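Local coordinates for glycine cleavage system H protein (Mycobacterium tuberculosis, PDB 3IFT) that probably shuttles the methylamine group of glycine from the P protein to the T protein on a covalently bound lipoyl arm, within the glycine cleavage system, at residues Q42-V48 with P97-N101; T19-I25 with D77-P81; D31-I37 with W109-V115; I37-Q42 with D103-A107. All blocks are in the same frame, centred on the assembly; numbering follows the deposited sequence.

How the contacts relate
Contacts 3, 4 and 1 pair successive segments of two chain regions in reverse order: 31-37, 37-42 and 42-48 meet 109-115, 103-107 and 97-101 respectively. Contact 3 pairs two strands of the six-stranded antiparallel sheet; contact 4 packs the start of helix 39-45 on a turn, and contact 1 its far end on helix 99-102. The centres of contacts 1 and 4 lie about 7 Å apart, those of contacts 1 and 3 about 18 Å. Contact 2, its centre about 10 Å from that of contact 3, alternates with them in sequence and ties strand 23-29 to strand 75-79 of the three-stranded sheet. Together they frame the lipoyl-domain fold, with K73, the predicted lipoyl site, near contact 1.

Contact 1 of 4, residues Q42-V48 with P97-N101; sequences QSALGDV and PQLVN
The carboxylate of D47 lies over the side-chain amide of Q98, their planes only 18° apart, with Q98 NE2 3.5 Å from D47 CB. The amides of Q42 and N101 meet quite differently: their planes stand 82° apart, and Q42 OE1 sits at the edge of the N101 amide, in its plane, 2.9 Å from N101 ND2. Asparagine suits position 101 because its short amide offers a donor and an acceptor together. N101 ND2 also donates to G46 O at 2.8 Å, arriving above that carbonyl's plane. On the other branch, N101 OD1 accepts V48 N at 2.7 Å on a lone pair, in a nearly straight bond (174°). Next to these hydrogen bonds V48 CG1 packs on P97 CB at 3.8 Å, while V48 CG2 turns to V100 CG1. A water accepts a hydrogen bond from Q98 NE2 and donates one to V48 O. G46, just past the end of helix 39-45, has positive phi, a backbone shape that glycine tolerates readily. These amide bonds hold the turn where this helix meets the predicted lipoyl-attachment site: K73, unmodified here, hydrogen-bonds through NZ to A44 O at the same helix end.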
loop_
_atom_site.group_PDB
_atom_site.type_symbol
_atom_site.label_atom_id
_atom_site.label_comp_id
_atom_site.label_asym_id
_atom_site.label_seq_id
_atom_site.Cartn_x
_atom_site.Cartn_y
_atom_site.Cartn_z
ATOM N N GLN A 42 1.169 3.034 9.717
ATOM C CA GLN A 42 2.458 3.643 9.970
ATOM C C GLN A 42 2.579 4.005 11.471
ATOM O O GLN A 42 3.610 3.766 12.127
ATOM C CB GLN A 42 2.692 4.841 9.035
ATOM C CG GLN A 42 1.847 6.078 9.263
ATOM C CD GLN A 42 2.239 6.831 10.515
ATOM O OE1 GLN A 42 3.348 6.681 11.021
ATOM N NE2 GLN A 42 1.314 7.618 11.042
ATOM N N SER A 43 1.502 4.513 12.037
ATOM C CA SER A 43 1.537 4.894 13.432
ATOM C C SER A 43 1.738 3.681 14.327
ATOM O O SER A 43 2.522 3.731 15.279
ATOM C CB SER A 43 0.277 5.641 13.803
ATOM O OG SER A 43 0.457 6.140 15.117
ATOM N N ALA A 44 1.065 2.587 13.988
ATOM C CA ALA A 44 1.153 1.362 14.759
ATOM C C ALA A 44 2.534 0.730 14.650
ATOM O O ALA A 44 3.066 0.213 15.618
ATOM C CB ALA A 44 0.116 0.369 14.283
ATOM N N LEU A 45 3.082 0.742 13.447
ATOM C CA LEU A 45 4.377 0.138 13.219
ATOM C C LEU A 45 5.450 0.880 13.979
ATOM O O LEU A 45 6.344 0.261 14.530
ATOM C CB LEU A 45 4.701 0.171 11.737
ATOM C CG LEU A 45 5.836 -0.697 11.230
ATOM C CD1 LEU A 45 5.457 -2.178 11.339
ATOM C CD2 LEU A 45 6.104 -0.251 9.766
ATOM N N GLY A 46 5.397 2.200 13.953
ATOM C CA GLY A 46 6.466 3.004 14.503
ATOM C C GLY A 46 7.258 3.614 13.360
ATOM O O GLY A 46 6.990 3.352 12.179
ATOM N N ASP A 47 8.226 4.435 13.703
ATOM C CA ASP A 47 9.109 5.018 12.711
ATOM C C ASP A 47 9.738 3.964 11.801
ATOM O O ASP A 47 10.462 3.070 12.233
ATOM C CB ASP A 47 10.213 5.835 13.380
ATOM C CG ASP A 47 9.693 7.085 14.040
ATOM O OD1 ASP A 47 8.594 7.569 13.700
ATOM O OD2 ASP A 47 10.415 7.588 14.902
ATOM N N VAL A 48 9.476 4.107 10.513
ATOM C CA VAL A 48 9.959 3.163 9.570
ATOM C C VAL A 48 11.427 3.421 9.358
ATOM O O VAL A 48 11.844 4.506 8.995
ATOM C CB VAL A 48 9.210 3.234 8.263
ATOM C CG1 VAL A 48 9.797 2.261 7.284
ATOM C CG2 VAL A 48 7.718 2.964 8.530
ATOM N N PRO A 97 12.916 6.640 4.873
ATOM C CA PRO A 97 11.810 5.697 5.064
ATOM C C PRO A 97 10.671 6.287 5.913
ATOM O O PRO A 97 9.506 5.910 5.730
ATOM C CB PRO A 97 12.491 4.493 5.750
ATOM C CG PRO A 97 13.809 5.046 6.331
ATOM C CD PRO A 97 14.216 6.059 5.303
ATOM N N GLN A 98 10.985 7.244 6.793
ATOM C CA GLN A 98 9.944 7.837 7.619
ATOM C C GLN A 98 8.965 8.704 6.842
ATOM O O GLN A 98 8.006 9.164 7.400
ATOM C CB GLN A 98 10.523 8.628 8.786
ATOM C CG GLN A 98 11.002 7.713 9.913
ATOM C CD GLN A 98 11.621 8.483 11.063
ATOM O OE1 GLN A 98 11.265 9.638 11.308
ATOM N NE2 GLN A 98 12.569 7.872 11.734
ATOM N N LEU A 99 9.187 8.903 5.558
ATOM C CA LEU A 99 8.123 9.413 4.676
ATOM C C LEU A 99 6.858 8.591 4.792
ATOM O O LEU A 99 5.749 9.109 4.642
ATOM C CB LEU A 99 8.576 9.429 3.218
ATOM C CG LEU A 99 9.614 10.496 2.871
ATOM C CD1 LEU A 99 10.167 10.247 1.486
ATOM C CD2 LEU A 99 8.979 11.887 2.976
ATOM N N VAL A 100 7.024 7.294 4.996
ATOM C CA VAL A 100 5.881 6.399 5.205
ATOM C C VAL A 100 5.093 6.859 6.427
ATOM O O VAL A 100 3.860 6.940 6.418
ATOM C CB VAL A 100 6.372 4.938 5.355
ATOM C CG1 VAL A 100 5.216 4.003 5.634
ATOM C CG2 VAL A 100 7.088 4.495 4.089
ATOM N N ASN A 101 5.813 7.226 7.475
ATOM C CA ASN A 101 5.170 7.751 8.691
ATOM C C ASN A 101 4.678 9.177 8.543
ATOM O O ASN A 101 3.594 9.520 8.976
ATOM C CB ASN A 101 6.175 7.771 9.835
ATOM C CG ASN A 101 6.751 6.457 10.112
ATOM O OD1 ASN A 101 7.933 6.217 9.840
ATOM N ND2 ASN A 101 5.961 5.579 10.729
HETATM O O HOH W 1 13.646 5.765 10.587
#

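Contact 2 of 4, residues T19-I25 with D77-P81; sequences TAEHEWI and DLYAP
E23 and Y79 make the centre of this contact, the glutamate carboxyl pointing straight at the backbone of the facing strand. CG of E23 lies opposite the carbonyl carbon (chi1 -73°) and the chain is extended beyond it, which carries the acid group across a gap between two strand segments whose axes come no closer than 9.1 Å. The length of the glutamate chain suits this gap. E23 OE2 receives Y79 N at 2.7 Å through its syn lone pair, in an almost linear bond. E21 and Y79 approach at about a right angle: the aliphatic CB and CG of the glutamate lean on the CD2 and CE2 side of the ring, E21 CG to Y79 CE2 being 4.0 Å. Further along, the side chains of I25 and P81 lie alongside each other, pointing opposite ways, and I25 CG1 presses on P81 CB at 3.5 Å, closer than usual for two carbons. T19 CG2 adds a methyl against the same P81 CB at 3.6 Å; T19 OG1 instead accepts E23 N, tying the type I turn T19-H22 to the strand that follows. The compact proline ring also touches V35. In the lipoyl-domain fold these contacts join strand 23-29 of the six-stranded sheet to edge strand 75-79 of the three-stranded one. Buried E23 OE1 lies 2.4 Å from Y79 O, a doubtful distance that a protonated acid may explain. Burial and the nearby carbonyl would favour that neutral form, whereas the Y79 N-H would tend to stabilise a charged carboxylate.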
loop_
_atom_site.group_PDB
_atom_site.type_symbol
_atom_site.label_atom_id
_atom_site.label_comp_id
_atom_site.label_asym_id
_atom_site.label_seq_id
_atom_site.Cartn_x
_atom_site.Cartn_y
_atom_site.Cartn_z
ATOM N N THR A 19 -6.914 -2.334 2.023
ATOM C CA THR A 19 -7.015 -3.704 2.437
ATOM C C THR A 19 -7.140 -3.720 3.941
ATOM O O THR A 19 -6.717 -2.779 4.639
ATOM C CB THR A 19 -5.779 -4.495 2.014
ATOM O OG1 THR A 19 -4.665 -4.057 2.773
ATOM C CG2 THR A 19 -5.487 -4.327 0.516
ATOM N N ALA A 20 -7.679 -4.818 4.440
ATOM C CA ALA A 20 -7.762 -5.094 5.873
ATOM C C ALA A 20 -6.391 -5.085 6.533
ATOM O O ALA A 20 -6.275 -4.889 7.729
ATOM C CB ALA A 20 -8.432 -6.464 6.106
ATOM N N GLU A 21 -5.356 -5.288 5.749
ATOM C CA GLU A 21 -4.016 -5.383 6.290
ATOM C C GLU A 21 -3.366 -4.009 6.207
ATOM O O GLU A 21 -2.164 -3.918 6.310
ATOM C CB GLU A 21 -3.179 -6.402 5.556
ATOM C CG GLU A 21 -3.645 -7.837 5.752
ATOM C CD GLU A 21 -4.888 -8.124 4.970
ATOM O OE1 GLU A 21 -4.896 -7.742 3.802
ATOM O OE2 GLU A 21 -5.858 -8.687 5.527
ATOM N N HIS A 22 -4.179 -2.969 5.973
ATOM C CA HIS A 22 -3.768 -1.572 6.162
ATOM C C HIS A 22 -2.906 -1.052 5.055
ATOM O O HIS A 22 -2.000 -0.240 5.262
ATOM C CB HIS A 22 -3.075 -1.367 7.516
ATOM C CG HIS A 22 -3.775 -2.069 8.637
ATOM N ND1 HIS A 22 -5.002 -1.663 9.110
ATOM C CD2 HIS A 22 -3.453 -3.184 9.330
ATOM C CE1 HIS A 22 -5.402 -2.490 10.058
ATOM N NE2 HIS A 22 -4.487 -3.430 10.204
ATOM N N GLU A 23 -3.220 -1.499 3.856
ATOM C CA GLU A 23 -2.651 -0.901 2.689
ATOM C C GLU A 23 -3.693 -0.072 2.036
ATOM O O GLU A 23 -4.881 -0.324 2.187
ATOM C CB GLU A 23 -2.103 -1.943 1.757
ATOM C CG GLU A 23 -0.829 -2.509 2.357
ATOM C CD GLU A 23 -0.251 -3.675 1.607
ATOM O OE1 GLU A 23 -0.411 -3.728 0.370
ATOM O OE2 GLU A 23 0.369 -4.534 2.268
ATOM N N TRP A 24 -3.236 0.946 1.331
ATOM C CA TRP A 24 -4.149 1.747 0.554
ATOM C C TRP A 24 -3.769 1.583 -0.886
ATOM O O TRP A 24 -2.643 1.222 -1.212
ATOM C CB TRP A 24 -4.164 3.216 0.976
ATOM C CG TRP A 24 -2.846 3.886 0.968
ATOM C CD1 TRP A 24 -1.992 3.995 2.023
ATOM C CD2 TRP A 24 -2.195 4.522 -0.143
ATOM N NE1 TRP A 24 -0.855 4.702 1.648
ATOM C CE2 TRP A 24 -0.948 5.032 0.331
ATOM C CE3 TRP A 24 -2.528 4.710 -1.478
ATOM C CZ2 TRP A 24 -0.028 5.691 -0.510
ATOM C CZ3 TRP A 24 -1.644 5.388 -2.288
ATOM C CH2 TRP A 24 -0.394 5.857 -1.805
ATOM N N ILE A 25 -4.739 1.863 -1.732
ATOM C CA ILE A 25 -4.627 1.650 -3.165
ATOM C C ILE A 25 -5.266 2.858 -3.776
ATOM O O ILE A 25 -6.451 3.147 -3.518
ATOM C CB ILE A 25 -5.365 0.380 -3.611
ATOM C CG1 ILE A 25 -4.771 -0.830 -2.901
ATOM C CG2 ILE A 25 -5.258 0.207 -5.157
ATOM C CD1 ILE A 25 -5.543 -1.290 -1.680
ATOM N N ASP A 77 4.559 -7.466 7.011
ATOM C CA ASP A 77 4.563 -7.870 5.628
ATOM C C ASP A 77 3.721 -6.910 4.817
ATOM O O ASP A 77 2.742 -6.370 5.286
ATOM C CB ASP A 77 4.040 -9.302 5.483
ATOM C CG ASP A 77 5.073 -10.336 5.866
ATOM O OD1 ASP A 77 6.275 -10.009 5.925
ATOM O OD2 ASP A 77 4.685 -11.499 6.064
ATOM N N LEU A 78 4.164 -6.674 3.604
ATOM C CA LEU A 78 3.423 -5.915 2.625
ATOM C C LEU A 78 2.837 -6.921 1.676
ATOM O O LEU A 78 3.516 -7.845 1.269
ATOM C CB LEU A 78 4.373 -4.986 1.876
ATOM C CG LEU A 78 4.948 -3.869 2.737
ATOM C CD1 LEU A 78 5.997 -3.018 1.996
ATOM C CD2 LEU A 78 3.763 -3.020 3.265
ATOM N N TYR A 79 1.579 -6.753 1.324
ATOM C CA TYR A 79 0.907 -7.645 0.386
ATOM C C TYR A 79 0.529 -6.890 -0.879
ATOM O O TYR A 79 0.208 -5.720 -0.831
ATOM C CB TYR A 79 -0.342 -8.195 1.022
ATOM C CG TYR A 79 -0.077 -8.894 2.309
ATOM C CD1 TYR A 79 0.407 -10.191 2.325
ATOM C CD2 TYR A 79 -0.235 -8.245 3.515
ATOM C CE1 TYR A 79 0.672 -10.839 3.497
ATOM C CE2 TYR A 79 0.032 -8.899 4.702
ATOM C CZ TYR A 79 0.481 -10.196 4.670
ATOM O OH TYR A 79 0.741 -10.856 5.832
ATOM N N ALA A 80 0.584 -7.572 -2.012
ATOM C CA ALA A 80 0.046 -7.041 -3.252
ATOM C C ALA A 80 -1.473 -6.946 -3.048
ATOM O O ALA A 80 -2.132 -7.957 -2.780
ATOM C CB ALA A 80 0.429 -7.939 -4.427
ATOM N N PRO A 81 -2.038 -5.714 -3.062
ATOM C CA PRO A 81 -3.482 -5.676 -2.884
ATOM C C PRO A 81 -4.210 -6.182 -4.131
ATOM O O PRO A 81 -5.320 -6.648 -4.036
ATOM C CB PRO A 81 -3.774 -4.167 -2.662
ATOM C CG PRO A 81 -2.453 -3.537 -2.534
ATOM C CD PRO A 81 -1.521 -4.362 -3.318
#

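Contact 3 of 4, residues D31-I37 with W109-V115; sequences DTVRVGI and WLLDIQV
D31-I37 and W109-V115 pair as antiparallel neighbours in the central sheet of the lipoyl-domain fold, with a classic beta bulge where L110 and L111 both face V35. Backbone bonds form the ladder. V33 and I113 make a hydrogen-bonded pair, V33 N reaching I113 O at 2.8 Å, and V115 N closes the far end on D31 O. At the bulge V35 O is gripped twice, by L110 N at 2.7 Å and by L111 N at 3.2 Å.

Apolar contacts cover the face that carries V33, V35, L111 and I113. V33 CG2 meets I113 CB, and V35 CB lies 3.9 Å from L111 CD1, the side chains of V35 and L111 lying alongside and pointing the same way; branched valine and isoleucine suit extended backbone. Separately, at the bulge, L110 packs its CG on the bare CA of G36, glycine letting the bulge sit tightly against the strand.

Charged and polar groups take the face of T32, R34, D112 and Q114. Arginine suits position 34 since its flat head works at its edge and on its face at once. R34 grips D112 side-on, NE to OD1 at 2.6 Å and NH2 to OD2 at 3.1 Å, the two groups nearly coplanar. Its guanidinium also lies flat on the W109 indole, planes 8° apart, a stacked cation-pi contact; the salt bridge would help hold the head in this rotation. At the start of strand 32-37, Q114 NE2 reaches D31 OD2 from above the carboxylate plane, and T32 OG1 donates to D31 OD1. In the stack, R34 CZ stands 3.4 Å from the centroid of the W109 six-membered ring, 7° off its normal.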
loop_
_atom_site.group_PDB
_atom_site.type_symbol
_atom_site.label_atom_id
_atom_site.label_comp_id
_atom_site.label_asym_id
_atom_site.label_seq_id
_atom_site.Cartn_x
_atom_site.Cartn_y
_atom_site.Cartn_z
ATOM N N ASP A 31 -4.474 1.767 -15.759
ATOM C CA ASP A 31 -3.903 0.446 -15.524
ATOM C C ASP A 31 -3.009 0.363 -14.302
ATOM O O ASP A 31 -2.369 -0.674 -14.051
ATOM C CB ASP A 31 -3.102 0.021 -16.758
ATOM C CG ASP A 31 -1.933 0.946 -17.050
ATOM O OD1 ASP A 31 -1.767 1.982 -16.339
ATOM O OD2 ASP A 31 -1.186 0.633 -18.004
ATOM N N THR A 32 -2.966 1.434 -13.531
ATOM C CA THR A 32 -2.004 1.549 -12.470
ATOM C C THR A 32 -2.667 1.911 -11.154
ATOM O O THR A 32 -3.560 2.772 -11.084
ATOM C CB THR A 32 -0.959 2.625 -12.804
ATOM O OG1 THR A 32 -0.312 2.264 -14.025
ATOM C CG2 THR A 32 0.087 2.728 -11.714
ATOM N N VAL A 33 -2.223 1.235 -10.107
ATOM C CA VAL A 33 -2.552 1.670 -8.777
ATOM C C VAL A 33 -1.258 1.999 -8.070
ATOM O O VAL A 33 -0.204 1.411 -8.338
ATOM C CB VAL A 33 -3.342 0.635 -7.988
ATOM C CG1 VAL A 33 -4.702 0.429 -8.603
ATOM C CG2 VAL A 33 -2.575 -0.684 -7.913
ATOM N N ARG A 34 -1.353 2.965 -7.176
ATOM C CA ARG A 34 -0.297 3.230 -6.259
ATOM C C ARG A 34 -0.707 2.656 -4.911
ATOM O O ARG A 34 -1.877 2.662 -4.555
ATOM C CB ARG A 34 -0.051 4.712 -6.169
ATOM C CG ARG A 34 1.061 5.035 -5.208
ATOM C CD ARG A 34 1.726 6.320 -5.609
ATOM N NE ARG A 34 2.521 6.144 -6.813
ATOM C CZ ARG A 34 3.380 7.055 -7.272
ATOM N NH1 ARG A 34 3.561 8.180 -6.608
ATOM N NH2 ARG A 34 4.085 6.813 -8.367
ATOM N N VAL A 35 0.274 2.176 -4.171
ATOM C CA VAL A 35 0.066 1.489 -2.939
ATOM C C VAL A 35 0.986 1.997 -1.842
ATOM O O VAL A 35 2.181 2.238 -2.048
ATOM C CB VAL A 35 0.308 -0.021 -3.168
ATOM C CG1 VAL A 35 0.050 -0.812 -1.946
ATOM C CG2 VAL A 35 -0.579 -0.529 -4.343
ATOM N N GLY A 36 0.415 2.135 -0.650
ATOM C CA GLY A 36 1.176 2.432 0.541
ATOM C C GLY A 36 0.486 1.808 1.717
ATOM O O GLY A 36 -0.449 0.990 1.585
ATOM N N ILE A 37 0.970 2.170 2.890
ATOM C CA ILE A 37 0.315 1.756 4.112
ATOM C C ILE A 37 -0.427 2.927 4.681
ATOM O O ILE A 37 -0.099 4.091 4.440
ATOM C CB ILE A 37 1.275 1.164 5.165
ATOM C CG1 ILE A 37 2.398 2.151 5.537
ATOM C CG2 ILE A 37 1.836 -0.169 4.681
ATOM C CD1 ILE A 37 3.136 1.701 6.769
ATOM N N TRP A 109 4.287 6.847 -0.179
ATOM C CA TRP A 109 3.828 5.735 -1.027
ATOM C C TRP A 109 4.942 4.703 -1.234
ATOM O O TRP A 109 6.135 5.001 -1.164
ATOM C CB TRP A 109 3.308 6.260 -2.378
ATOM C CG TRP A 109 4.415 6.827 -3.260
ATOM C CD1 TRP A 109 4.959 8.065 -3.189
ATOM C CD2 TRP A 109 5.094 6.151 -4.313
ATOM N NE1 TRP A 109 5.939 8.204 -4.133
ATOM C CE2 TRP A 109 6.040 7.039 -4.836
ATOM C CE3 TRP A 109 4.989 4.870 -4.875
ATOM C CZ2 TRP A 109 6.880 6.697 -5.911
ATOM C CZ3 TRP A 109 5.838 4.532 -5.922
ATOM C CH2 TRP A 109 6.742 5.442 -6.437
ATOM N N LEU A 110 4.564 3.452 -1.431
ATOM C CA LEU A 110 5.561 2.393 -1.525
ATOM C C LEU A 110 5.863 1.999 -2.953
ATOM O O LEU A 110 7.018 1.917 -3.333
ATOM C CB LEU A 110 5.088 1.162 -0.762
ATOM C CG LEU A 110 4.763 1.525 0.681
ATOM C CD1 LEU A 110 4.217 0.323 1.323
ATOM C CD2 LEU A 110 5.994 2.068 1.453
ATOM N N LEU A 111 4.817 1.714 -3.712
ATOM C CA LEU A 111 4.978 1.148 -5.040
ATOM C C LEU A 111 3.713 1.272 -5.839
ATOM O O LEU A 111 2.639 1.580 -5.306
ATOM C CB LEU A 111 5.387 -0.327 -4.966
ATOM C CG LEU A 111 4.480 -1.383 -4.346
ATOM C CD1 LEU A 111 3.214 -1.601 -5.148
ATOM C CD2 LEU A 111 5.252 -2.726 -4.274
ATOM N N ASP A 112 3.857 1.021 -7.132
ATOM C CA ASP A 112 2.754 1.025 -8.037
ATOM C C ASP A 112 2.634 -0.358 -8.586
ATOM O O ASP A 112 3.631 -1.038 -8.817
ATOM C CB ASP A 112 2.996 1.947 -9.221
ATOM C CG ASP A 112 2.977 3.370 -8.860
ATOM O OD1 ASP A 112 2.577 3.736 -7.722
ATOM O OD2 ASP A 112 3.394 4.145 -9.731
ATOM N N ILE A 113 1.409 -0.764 -8.832
ATOM C CA ILE A 113 1.185 -2.033 -9.489
ATOM C C ILE A 113 0.476 -1.635 -10.757
ATOM O O ILE A 113 -0.411 -0.792 -10.754
ATOM C CB ILE A 113 0.379 -3.035 -8.632
ATOM C CG1 ILE A 113 1.139 -3.311 -7.319
ATOM C CG2 ILE A 113 0.125 -4.317 -9.420
ATOM C CD1 ILE A 113 0.358 -4.055 -6.263
ATOM N N GLN A 114 0.961 -2.165 -11.864
ATOM C CA GLN A 114 0.353 -1.898 -13.144
ATOM C C GLN A 114 -0.325 -3.200 -13.536
ATOM O O GLN A 114 0.224 -4.273 -13.329
ATOM C CB GLN A 114 1.426 -1.499 -14.151
ATOM C CG GLN A 114 0.906 -0.953 -15.430
ATOM C CD GLN A 114 2.012 -0.455 -16.350
ATOM O OE1 GLN A 114 3.189 -0.572 -16.045
ATOM N NE2 GLN A 114 1.623 0.085 -17.501
ATOM N N VAL A 115 -1.533 -3.088 -14.048
ATOM C CA VAL A 115 -2.281 -4.239 -14.491
ATOM C C VAL A 115 -2.403 -4.133 -15.988
ATOM O O VAL A 115 -2.631 -3.055 -16.565
ATOM C CB VAL A 115 -3.685 -4.331 -13.860
ATOM C CG1 VAL A 115 -3.652 -3.837 -12.403
ATOM C CG2 VAL A 115 -4.690 -3.531 -14.671
#

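Contact 4 of 4, residues I37-Q42 with D103-A107; sequences ITDYAQ and DPYGA
Y105 reaches across to T38 and D39 with its whole ring. From CB, the first torsion (chi1 -55°) sets CG opposite the carbonyl carbon and sends the ring toward the beginning of helix 39-45. Along one side, Y105 CE1 comes 3.8 Å from T38 CA; on the other, Y105 CE2 lies equally near D39 CB. At the end of the ring CZ approaches D39 N, and Y105 OH then accepts the N-H of D39 N at 3.0 Å, in a fairly straight bond (161°). Y105 OH also touches T38 CB at 3.3 Å and is hydrogen-bonded to D11 O. Tyrosine thus suits the place: its ring spans the gap and its hydroxyl satisfies a backbone N-H in the first helical turn.

Beside it P104, rigid and buried, wedges its CB against I37 O at 3.4 Å and its CG against D39 CA. Q42 CG rests on the same proline, while Q42 NE2 donates in the amide plane to D39 OD1 at 2.9 Å; D39 OD2 goes to D11 N. A water accepts from I37 N and bridges to P104 O, whose carbonyl also receives W24 NE1. Just after the turn D103-G106, A107 N donates to D103 OD2. On the helix side T38 OG1 accepts A41 N at 3.1 Å and is bonded to Y136 OH as well. This is a threonine N-cap, with the tyrosine from the facing type I turn supplying a second acceptor at the helix start.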
loop_
_atom_site.group_PDB
_atom_site.type_symbol
_atom_site.label_atom_id
_atom_site.label_comp_id
_atom_site.label_asym_id
_atom_site.label_seq_id
_atom_site.Cartn_x
_atom_site.Cartn_y
_atom_site.Cartn_z
ATOM N N ILE A 37 0.970 2.170 2.890
ATOM C CA ILE A 37 0.315 1.756 4.112
ATOM C C ILE A 37 -0.427 2.927 4.681
ATOM O O ILE A 37 -0.099 4.091 4.440
ATOM C CB ILE A 37 1.275 1.164 5.165
ATOM C CG1 ILE A 37 2.398 2.151 5.537
ATOM C CG2 ILE A 37 1.836 -0.169 4.681
ATOM C CD1 ILE A 37 3.136 1.701 6.769
ATOM N N THR A 38 -1.467 2.621 5.426
ATOM C CA THR A 38 -2.334 3.667 5.929
ATOM C C THR A 38 -1.662 4.464 7.053
ATOM O O THR A 38 -0.661 4.069 7.602
ATOM C CB THR A 38 -3.641 3.031 6.386
ATOM O OG1 THR A 38 -3.371 2.171 7.485
ATOM C CG2 THR A 38 -4.226 2.204 5.198
ATOM N N ASP A 39 -2.235 5.598 7.379
ATOM C CA ASP A 39 -1.884 6.342 8.569
ATOM C C ASP A 39 -1.911 5.512 9.826
ATOM O O ASP A 39 -0.997 5.561 10.631
ATOM C CB ASP A 39 -2.825 7.498 8.700
ATOM C CG ASP A 39 -2.438 8.453 9.785
ATOM O OD1 ASP A 39 -1.255 8.497 10.148
ATOM O OD2 ASP A 39 -3.342 9.179 10.255
ATOM N N TYR A 40 -2.954 4.710 9.975
ATOM C CA TYR A 40 -3.070 3.812 11.096
ATOM C C TYR A 40 -1.907 2.830 11.133
ATOM O O TYR A 40 -1.326 2.638 12.164
ATOM C CB TYR A 40 -4.375 3.042 10.978
ATOM C CG TYR A 40 -4.465 1.853 11.876
ATOM C CD1 TYR A 40 -5.014 1.981 13.155
ATOM C CD2 TYR A 40 -4.029 0.609 11.471
ATOM C CE1 TYR A 40 -5.125 0.913 13.989
ATOM C CE2 TYR A 40 -4.115 -0.480 12.317
ATOM C CZ TYR A 40 -4.705 -0.324 13.570
ATOM O OH TYR A 40 -4.843 -1.381 14.451
ATOM N N ALA A 41 -1.557 2.244 9.980
ATOM C CA ALA A 41 -0.488 1.265 9.903
ATOM C C ALA A 41 0.860 1.882 10.276
ATOM O O ALA A 41 1.613 1.315 11.061
ATOM C CB ALA A 41 -0.409 0.647 8.522
ATOM N N GLN A 42 1.169 3.034 9.717
ATOM C CA GLN A 42 2.458 3.643 9.970
ATOM C C GLN A 42 2.579 4.005 11.471
ATOM O O GLN A 42 3.610 3.766 12.127
ATOM C CB GLN A 42 2.692 4.841 9.035
ATOM C CG GLN A 42 1.847 6.078 9.263
ATOM C CD GLN A 42 2.239 6.831 10.515
ATOM O OE1 GLN A 42 3.348 6.681 11.021
ATOM N NE2 GLN A 42 1.314 7.618 11.042
ATOM N N ASP A 103 4.080 10.895 5.806
ATOM C CA ASP A 103 3.172 11.210 4.728
ATOM C C ASP A 103 2.683 9.937 4.037
ATOM O O ASP A 103 2.929 9.732 2.857
ATOM C CB ASP A 103 3.855 12.200 3.782
ATOM C CG ASP A 103 2.918 12.759 2.752
ATOM O OD1 ASP A 103 1.677 12.700 2.944
ATOM O OD2 ASP A 103 3.437 13.220 1.722
ATOM N N PRO A 104 1.973 9.090 4.791
ATOM C CA PRO A 104 1.691 7.712 4.361
ATOM C C PRO A 104 0.946 7.605 3.048
ATOM O O PRO A 104 1.135 6.651 2.322
ATOM C CB PRO A 104 0.828 7.159 5.501
ATOM C CG PRO A 104 0.343 8.354 6.236
ATOM C CD PRO A 104 1.406 9.366 6.127
ATOM N N TYR A 105 0.114 8.593 2.768
ATOM C CA TYR A 105 -0.661 8.666 1.537
ATOM C C TYR A 105 -0.028 9.526 0.452
ATOM O O TYR A 105 -0.581 9.629 -0.622
ATOM C CB TYR A 105 -2.037 9.190 1.830
ATOM C CG TYR A 105 -2.735 8.394 2.873
ATOM C CD1 TYR A 105 -3.042 7.061 2.651
ATOM C CD2 TYR A 105 -3.065 8.958 4.110
ATOM C CE1 TYR A 105 -3.695 6.309 3.605
ATOM C CE2 TYR A 105 -3.701 8.203 5.070
ATOM C CZ TYR A 105 -4.021 6.884 4.804
ATOM O OH TYR A 105 -4.649 6.116 5.729
ATOM N N GLY A 106 1.114 10.145 0.725
ATOM C CA GLY A 106 1.689 11.107 -0.228
ATOM C C GLY A 106 3.039 10.596 -0.625
ATOM O O GLY A 106 3.138 9.605 -1.339
ATOM N N ALA A 107 4.082 11.245 -0.096
ATOM C CA ALA A 107 5.466 10.948 -0.421
ATOM C C ALA A 107 5.904 9.627 0.178
ATOM O O ALA A 107 6.948 9.129 -0.155
ATOM C CB ALA A 107 6.383 12.100 0.124
HETATM O O HOH W 2 2.749 4.362 2.603
#